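Long-range contact in CHAD domain protein (Streptomyces chartreusis, PDB 6RN5), which probably binds polyphosphate through its helical CHAD domain and also binds copper ions, combining both activities in one fold: residues S18-A30 against S215-R229. Sequence-based numbering, arbitrary orientation.
Sequences SPTGDTLAGYLRA and SEVPLTPAAATADLR
Leu228 lays its isobutyl end over the Thr20 carbonyl, with CG 3.4 Å from Thr20 O, and runs on to Leu24, whose CB sits 4.0 Å from Leu228 CD2; Leu228 CD1 lies as close, 4.0 Å, to Pro19 CB. Its CG stands anti to its own carbonyl carbon (chi1 -60°), which directs it to the first turn of helix 21-42; the side chain also touches Leu79 and Val294 of helix 274-295. Cut back to alanine, this position is likely to lose the methyls packed on Pro19 CB and Leu24 CB, opening a gap under the turn. The backbone of Leu228 is gripped too: its N donates to Pro19 O at 3.0 Å, nearly straight at 171°. Next door, the bent Arg229 chain crosses the Pro19 ring at about a right angle, NE 3.6 Å from Pro19 CD, while the same NE makes a salt bridge to Asp227 OD1 at 2.7 Å, its hydrogen bond weak and bent. Gly21 N makes two weak bonds, to Ala223 O and Ala226 O, and a CB on Gly21 would clash with Ala223 O. Farther along, Val217 splits its methyls: CG1 meets Leu28 CD1 at 3.8 Å, and CG2 lies against Ala25 CB and Arg29 CG. The loop between helices 201-213 and 229-244 thus wraps the start of helix 21-42 in this all-helical CHAD protein, where N-cap Thr20 gives its N-H to Thr23 OG1 in a capping box.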
ATOM      1  N   SER A  18      25.133  13.917 -42.816  1.00 61.66           N
ATOM      2  CA  SER A  18      23.890  13.152 -42.472  1.00 64.20           C
ATOM      3  C   SER A  18      24.107  11.606 -42.522  1.00 58.10           C
ATOM      4  O   SER A  18      24.710  11.071 -43.450  1.00 56.06           O
ATOM      5  CB  SER A  18      22.730  13.539 -43.389  1.00 61.41           C
ATOM      6  OG  SER A  18      22.818  12.824 -44.609  1.00 61.75           O
ATOM      7  N   PRO A  19      23.577  10.888 -41.534  1.00 51.91           N
ATOM      8  CA  PRO A  19      23.994   9.503 -41.247  1.00 46.42           C
ATOM      9  C   PRO A  19      23.700   8.480 -42.340  1.00 42.85           C
ATOM     10  O   PRO A  19      22.569   8.400 -42.839  1.00 40.35           O
ATOM     11  CB  PRO A  19      23.166   9.164 -40.015  1.00 47.77           C
ATOM     12  CG  PRO A  19      21.944  10.012 -40.139  1.00 50.05           C
ATOM     13  CD  PRO A  19      22.447  11.312 -40.678  1.00 51.10           C
ATOM     14  N   THR A  20      24.704   7.673 -42.669  1.00 43.52           N
ATOM     15  CA  THR A  20      24.536   6.577 -43.634  1.00 46.96           C
ATOM     16  C   THR A  20      25.046   5.212 -43.109  1.00 50.37           C
ATOM     17  O   THR A  20      25.470   5.082 -41.937  1.00 44.12           O
ATOM     18  CB  THR A  20      25.276   6.899 -44.937  1.00 47.53           C
ATOM     19  OG1 THR A  20      26.669   6.969 -44.661  1.00 49.56           O
ATOM     20  CG2 THR A  20      24.804   8.246 -45.505  1.00 49.21           C
ATOM     21  N   GLY A  21      24.989   4.204 -43.983  1.00 45.06           N
ATOM     22  CA  GLY A  21      25.659   2.930 -43.740  1.00 47.34           C
ATOM     23  C   GLY A  21      27.041   3.059 -43.111  1.00 45.98           C
ATOM     24  O   GLY A  21      27.436   2.254 -42.257  1.00 44.59           O
ATOM     25  N   ASP A  22      27.798   4.056 -43.526  1.00 46.93           N
ATOM     26  CA  ASP A  22      29.163   4.177 -43.019  1.00 46.24           C
ATOM     27  C   ASP A  22      29.178   4.662 -41.598  1.00 40.64           C
ATOM     28  O   ASP A  22      30.068   4.306 -40.856  1.00 40.07           O
ATOM     29  CB  ASP A  22      30.001   5.074 -43.920  1.00 53.15           C
ATOM     30  CG  ASP A  22      30.154   4.485 -45.320  1.00 63.72           C
ATOM     31  OD1 ASP A  22      29.959   3.253 -45.501  1.00 72.90           O
ATOM     32  OD2 ASP A  22      30.443   5.265 -46.249  1.00 76.14           O
ATOM     33  N   THR A  23      28.198   5.488 -41.232  1.00 37.86           N
ATOM     34  CA  THR A  23      28.014   5.906 -39.852  1.00 39.09           C
ATOM     35  C   THR A  23      27.686   4.686 -39.000  1.00 35.39           C
ATOM     36  O   THR A  23      28.231   4.524 -37.908  1.00 31.27           O
ATOM     37  CB  THR A  23      26.879   6.938 -39.692  1.00 40.74           C
ATOM     38  OG1 THR A  23      27.015   7.938 -40.690  1.00 44.45           O
ATOM     39  CG2 THR A  23      26.910   7.642 -38.300  1.00 40.02           C
ATOM     40  N   LEU A  24      26.799   3.847 -39.523  1.00 31.98           N
ATOM     41  CA  LEU A  24      26.382   2.616 -38.864  1.00 32.58           C
ATOM     42  C   LEU A  24      27.586   1.701 -38.637  1.00 33.91           C
ATOM     43  O   LEU A  24      27.698   1.134 -37.570  1.00 37.67           O
ATOM     44  CB  LEU A  24      25.350   1.874 -39.712  1.00 32.33           C
ATOM     45  CG  LEU A  24      25.004   0.437 -39.372  1.00 32.74           C
ATOM     46  CD1 LEU A  24      24.435   0.368 -37.966  1.00 35.27           C
ATOM     47  CD2 LEU A  24      23.985  -0.094 -40.386  1.00 33.10           C
ATOM     48  N   ALA A  25      28.438   1.528 -39.655  1.00 34.08           N
ATOM     49  CA  ALA A  25      29.630   0.704 -39.557  1.00 33.98           C
ATOM     50  C   ALA A  25      30.565   1.259 -38.488  1.00 34.82           C
ATOM     51  O   ALA A  25      31.149   0.487 -37.725  1.00 35.39           O
ATOM     52  CB  ALA A  25      30.361   0.636 -40.875  1.00 35.85           C
ATOM     53  N   GLY A  26      30.711   2.571 -38.453  1.00 32.27           N
ATOM     54  CA  GLY A  26      31.600   3.227 -37.460  1.00 34.74           C
ATOM     55  C   GLY A  26      31.096   2.913 -36.057  1.00 35.57           C
ATOM     56  O   GLY A  26      31.881   2.609 -35.168  1.00 37.48           O
ATOM     57  N   TYR A  27      29.780   2.956 -35.855  1.00 33.45           N
ATOM     58  CA  TYR A  27      29.203   2.690 -34.538  1.00 31.89           C
ATOM     59  C   TYR A  27      29.426   1.239 -34.118  1.00 35.40           C
ATOM     60  O   TYR A  27      29.886   0.996 -32.975  1.00 32.38           O
ATOM     61  CB  TYR A  27      27.724   3.047 -34.500  1.00 33.49           C
ATOM     62  CG  TYR A  27      27.068   2.879 -33.156  1.00 33.09           C
ATOM     63  CD1 TYR A  27      27.371   3.732 -32.080  1.00 30.77           C
ATOM     64  CD2 TYR A  27      26.156   1.833 -32.939  1.00 34.12           C
ATOM     65  CE1 TYR A  27      26.752   3.545 -30.827  1.00 31.68           C
ATOM     66  CE2 TYR A  27      25.548   1.638 -31.700  1.00 31.72           C
ATOM     67  CZ  TYR A  27      25.845   2.494 -30.656  1.00 32.87           C
ATOM     68  OH  TYR A  27      25.199   2.295 -29.455  1.00 33.83           O
ATOM     69  N   LEU A  28      29.161   0.291 -35.039  1.00 28.90           N
ATOM     70  CA  LEU A  28      29.400  -1.112 -34.788  1.00 31.27           C
ATOM     71  C   LEU A  28      30.877  -1.420 -34.475  1.00 33.95           C
ATOM     72  O   LEU A  28      31.159  -2.134 -33.512  1.00 33.63           O
ATOM     73  CB  LEU A  28      28.898  -2.004 -35.945  1.00 31.16           C
ATOM     74  CG  LEU A  28      27.365  -2.122 -36.031  1.00 33.24           C
ATOM     75  CD1 LEU A  28      26.911  -2.752 -37.336  1.00 36.32           C
ATOM     76  CD2 LEU A  28      26.811  -2.909 -34.840  1.00 34.30           C
ATOM     77  N   ARG A  29      31.799  -0.909 -35.287  1.00 33.45           N
ATOM     78  CA  ARG A  29      33.242  -1.079 -35.028  1.00 36.23           C
ATOM     79  C   ARG A  29      33.665  -0.566 -33.632  1.00 34.76           C
ATOM     80  O   ARG A  29      34.401  -1.240 -32.918  1.00 30.02           O
ATOM     81  CB  ARG A  29      34.105  -0.448 -36.153  1.00 35.79           C
ATOM     82  CG  ARG A  29      34.116  -1.271 -37.453  1.00 39.33           C
ATOM     83  CD  ARG A  29      35.182  -0.847 -38.489  1.00 41.12           C
ATOM     84  NE  ARG A  29      34.971   0.562 -38.809  1.00 52.47           N
ATOM     85  CZ  ARG A  29      34.303   1.043 -39.872  1.00 57.01           C
ATOM     86  NH1 ARG A  29      34.156   2.370 -40.000  1.00 53.03           N
ATOM     87  NH2 ARG A  29      33.817   0.226 -40.826  1.00 55.83           N
ATOM     88  N   ALA A  30      33.159   0.603 -33.251  1.00 34.18           N
ATOM     89  CA  ALA A  30      33.431   1.205 -31.961  1.00 35.13           C
ATOM     90  C   ALA A  30      32.931   0.359 -30.795  1.00 38.77           C
ATOM     91  O   ALA A  30      33.663   0.154 -29.828  1.00 39.90           O
ATOM     92  CB  ALA A  30      32.778   2.576 -31.880  1.00 40.36           C
ATOM     93  N   SER A 215      36.806  -4.797 -37.122  1.00 39.03           N
ATOM     94  CA  SER A 215      37.470  -4.408 -38.371  1.00 45.88           C
ATOM     95  C   SER A 215      36.503  -4.310 -39.546  1.00 47.50           C
ATOM     96  O   SER A 215      36.534  -3.337 -40.245  1.00 50.51           O
ATOM     97  CB  SER A 215      38.532  -5.447 -38.722  1.00 47.09           C
ATOM     98  OG  SER A 215      39.587  -5.364 -37.792  1.00 59.42           O
ATOM     99  N   GLU A 216      35.665  -5.328 -39.759  1.00 43.62           N
ATOM    100  CA  GLU A 216      34.778  -5.385 -40.915  1.00 47.91           C
ATOM    101  C   GLU A 216      33.310  -5.527 -40.527  1.00 41.24           C
ATOM    102  O   GLU A 216      32.957  -6.405 -39.730  1.00 43.11           O
ATOM    103  CB  GLU A 216      35.093  -6.610 -41.754  1.00 57.17           C
ATOM    104  CG  GLU A 216      36.527  -6.748 -42.242  1.00 67.48           C
ATOM    105  CD  GLU A 216      36.858  -8.214 -42.456  1.00 77.91           C
ATOM    106  OE1 GLU A 216      36.013  -8.920 -43.058  1.00 85.16           O
ATOM    107  OE2 GLU A 216      37.924  -8.672 -41.976  1.00 84.12           O
ATOM    108  N   VAL A 217      32.465  -4.709 -41.146  1.00 37.05           N
ATOM    109  CA  VAL A 217      31.027  -4.730 -40.940  1.00 35.35           C
ATOM    110  C   VAL A 217      30.372  -5.252 -42.219  1.00 35.59           C
ATOM    111  O   VAL A 217      30.596  -4.688 -43.268  1.00 37.64           O
ATOM    112  CB  VAL A 217      30.558  -3.318 -40.659  1.00 34.53           C
ATOM    113  CG1 VAL A 217      29.074  -3.295 -40.381  1.00 35.00           C
ATOM    114  CG2 VAL A 217      31.374  -2.710 -39.495  1.00 36.42           C
ATOM    115  N   PRO A 218      29.545  -6.301 -42.140  1.00 37.22           N
ATOM    116  CA  PRO A 218      28.892  -6.826 -43.366  1.00 38.73           C
ATOM    117  C   PRO A 218      27.679  -6.032 -43.815  1.00 36.24           C
ATOM    118  O   PRO A 218      26.534  -6.494 -43.719  1.00 40.18           O
ATOM    119  CB  PRO A 218      28.508  -8.259 -42.957  1.00 39.34           C
ATOM    120  CG  PRO A 218      28.278  -8.152 -41.480  1.00 39.99           C
ATOM    121  CD  PRO A 218      29.283  -7.167 -40.971  1.00 38.57           C
ATOM    122  N   LEU A 219      27.935  -4.808 -44.264  1.00 39.72           N
ATOM    123  CA  LEU A 219      26.905  -3.979 -44.868  1.00 39.10           C
ATOM    124  C   LEU A 219      26.362  -4.603 -46.130  1.00 39.79           C
ATOM    125  O   LEU A 219      27.124  -5.106 -46.936  1.00 41.23           O
ATOM    126  CB  LEU A 219      27.486  -2.620 -45.231  1.00 40.47           C
ATOM    127  CG  LEU A 219      27.915  -1.705 -44.056  1.00 42.58           C
ATOM    128  CD1 LEU A 219      28.505  -0.410 -44.566  1.00 40.13           C
ATOM    129  CD2 LEU A 219      26.797  -1.401 -43.065  1.00 42.69           C
ATOM    130  N   THR A 220      25.059  -4.514 -46.362  1.00 42.65           N
ATOM    131  CA  THR A 220      24.500  -4.914 -47.682  1.00 42.92           C
ATOM    132  C   THR A 220      25.015  -3.979 -48.795  1.00 41.38           C
ATOM    133  O   THR A 220      25.472  -2.882 -48.500  1.00 39.80           O
ATOM    134  CB  THR A 220      22.953  -4.857 -47.710  1.00 44.27           C
ATOM    135  OG1 THR A 220      22.519  -3.527 -47.389  1.00 48.33           O
ATOM    136  CG2 THR A 220      22.371  -5.836 -46.740  1.00 47.39           C
ATOM    137  N   PRO A 221      24.895  -4.383 -50.082  1.00 46.12           N
ATOM    138  CA  PRO A 221      25.458  -3.543 -51.158  1.00 50.54           C
ATOM    139  C   PRO A 221      25.049  -2.075 -51.132  1.00 51.93           C
ATOM    140  O   PRO A 221      25.887  -1.206 -51.303  1.00 61.30           O
ATOM    141  CB  PRO A 221      24.934  -4.220 -52.445  1.00 50.95           C
ATOM    142  CG  PRO A 221      24.772  -5.653 -52.075  1.00 52.11           C
ATOM    143  CD  PRO A 221      24.390  -5.673 -50.607  1.00 47.66           C
ATOM    144  N   ALA A 222      23.777  -1.801 -50.891  1.00 59.49           N
ATOM    145  CA  ALA A 222      23.256  -0.433 -50.976  1.00 61.69           C
ATOM    146  C   ALA A 222      23.509   0.393 -49.715  1.00 59.86           C
ATOM    147  O   ALA A 222      23.264   1.600 -49.728  1.00 58.59           O
ATOM    148  CB  ALA A 222      21.752  -0.471 -51.271  1.00 61.98           C
ATOM    149  N   ALA A 223      24.011  -0.235 -48.648  1.00 53.35           N
ATOM    150  CA  ALA A 223      23.991   0.382 -47.304  1.00 48.76           C
ATOM    151  C   ALA A 223      24.804   1.644 -47.206  1.00 48.59           C
ATOM    152  O   ALA A 223      24.377   2.599 -46.549  1.00 44.51           O
ATOM    153  CB  ALA A 223      24.457  -0.601 -46.241  1.00 48.52           C
ATOM    154  N   ALA A 224      25.953   1.670 -47.874  1.00 51.13           N
ATOM    155  CA  ALA A 224      26.926   2.745 -47.674  1.00 57.30           C
ATOM    156  C   ALA A 224      26.314   4.120 -47.957  1.00 57.65           C
ATOM    157  O   ALA A 224      26.611   5.090 -47.235  1.00 63.52           O
ATOM    158  CB  ALA A 224      28.171   2.507 -48.536  1.00 56.85           C
ATOM    159  N   THR A 225      25.449   4.174 -48.983  1.00 53.53           N
ATOM    160  CA  THR A 225      24.689   5.379 -49.346  1.00 53.48           C
ATOM    161  C   THR A 225      23.297   5.522 -48.670  1.00 48.62           C
ATOM    162  O   THR A 225      22.704   6.573 -48.766  1.00 51.62           O
ATOM    163  CB  THR A 225      24.438   5.503 -50.889  1.00 54.54           C
ATOM    164  OG1 THR A 225      23.375   4.629 -51.317  1.00 56.97           O
ATOM    165  CG2 THR A 225      25.651   5.178 -51.670  1.00 56.93           C
ATOM    166  N   ALA A 226      22.750   4.476 -48.062  1.00 41.99           N
ATOM    167  CA  ALA A 226      21.395   4.553 -47.459  1.00 43.49           C
ATOM    168  C   ALA A 226      21.339   5.463 -46.226  1.00 43.01           C
ATOM    169  O   ALA A 226      22.280   5.512 -45.443  1.00 39.67           O
ATOM    170  CB  ALA A 226      20.867   3.169 -47.119  1.00 45.04           C
ATOM    171  N   ASP A 227      20.234   6.196 -46.096  1.00 38.36           N
ATOM    172  CA  ASP A 227      20.018   7.146 -45.006  1.00 38.97           C
ATOM    173  C   ASP A 227      19.607   6.290 -43.795  1.00 36.87           C
ATOM    174  O   ASP A 227      18.719   5.469 -43.919  1.00 37.47           O
ATOM    175  CB  ASP A 227      18.905   8.129 -45.430  1.00 38.76           C
ATOM    176  CG  ASP A 227      18.617   9.245 -44.392  1.00 45.08           C
ATOM    177  OD1 ASP A 227      19.224   9.362 -43.273  1.00 44.24           O
ATOM    178  OD2 ASP A 227      17.721  10.041 -44.727  1.00 48.20           O
ATOM    179  N   LEU A 228      20.285   6.437 -42.653  1.00 37.52           N
ATOM    180  CA  LEU A 228      19.886   5.712 -41.423  1.00 35.97           C
ATOM    181  C   LEU A 228      18.631   6.251 -40.745  1.00 34.81           C
ATOM    182  O   LEU A 228      18.006   5.536 -39.967  1.00 39.26           O
ATOM    183  CB  LEU A 228      20.976   5.782 -40.369  1.00 35.52           C
ATOM    184  CG  LEU A 228      22.336   5.215 -40.670  1.00 34.46           C
ATOM    185  CD1 LEU A 228      23.136   5.210 -39.356  1.00 36.93           C
ATOM    186  CD2 LEU A 228      22.206   3.817 -41.290  1.00 35.95           C
ATOM    187  N   ARG A 229      18.236   7.477 -41.024  1.00 34.95           N
ATOM    188  CA  ARG A 229      17.138   8.071 -40.264  1.00 38.22           C
ATOM    189  C   ARG A 229      15.783   7.406 -40.348  1.00 36.54           C
ATOM    190  O   ARG A 229      15.109   7.314 -39.358  1.00 32.41           O
ATOM    191  CB  ARG A 229      17.020   9.547 -40.553  1.00 38.90           C
ATOM    192  CG  ARG A 229      18.233  10.297 -39.994  1.00 43.06           C
ATOM    193  CD  ARG A 229      18.320  11.700 -40.571  1.00 46.99           C
ATOM    194  NE  ARG A 229      19.012  11.672 -41.857  1.00 54.03           N
ATOM    195  CZ  ARG A 229      18.902  12.590 -42.814  1.00 61.66           C
ATOM    196  NH1 ARG A 229      19.599  12.460 -43.944  1.00 61.57           N
ATOM    197  NH2 ARG A 229      18.095  13.629 -42.663  1.00 65.62           N
TER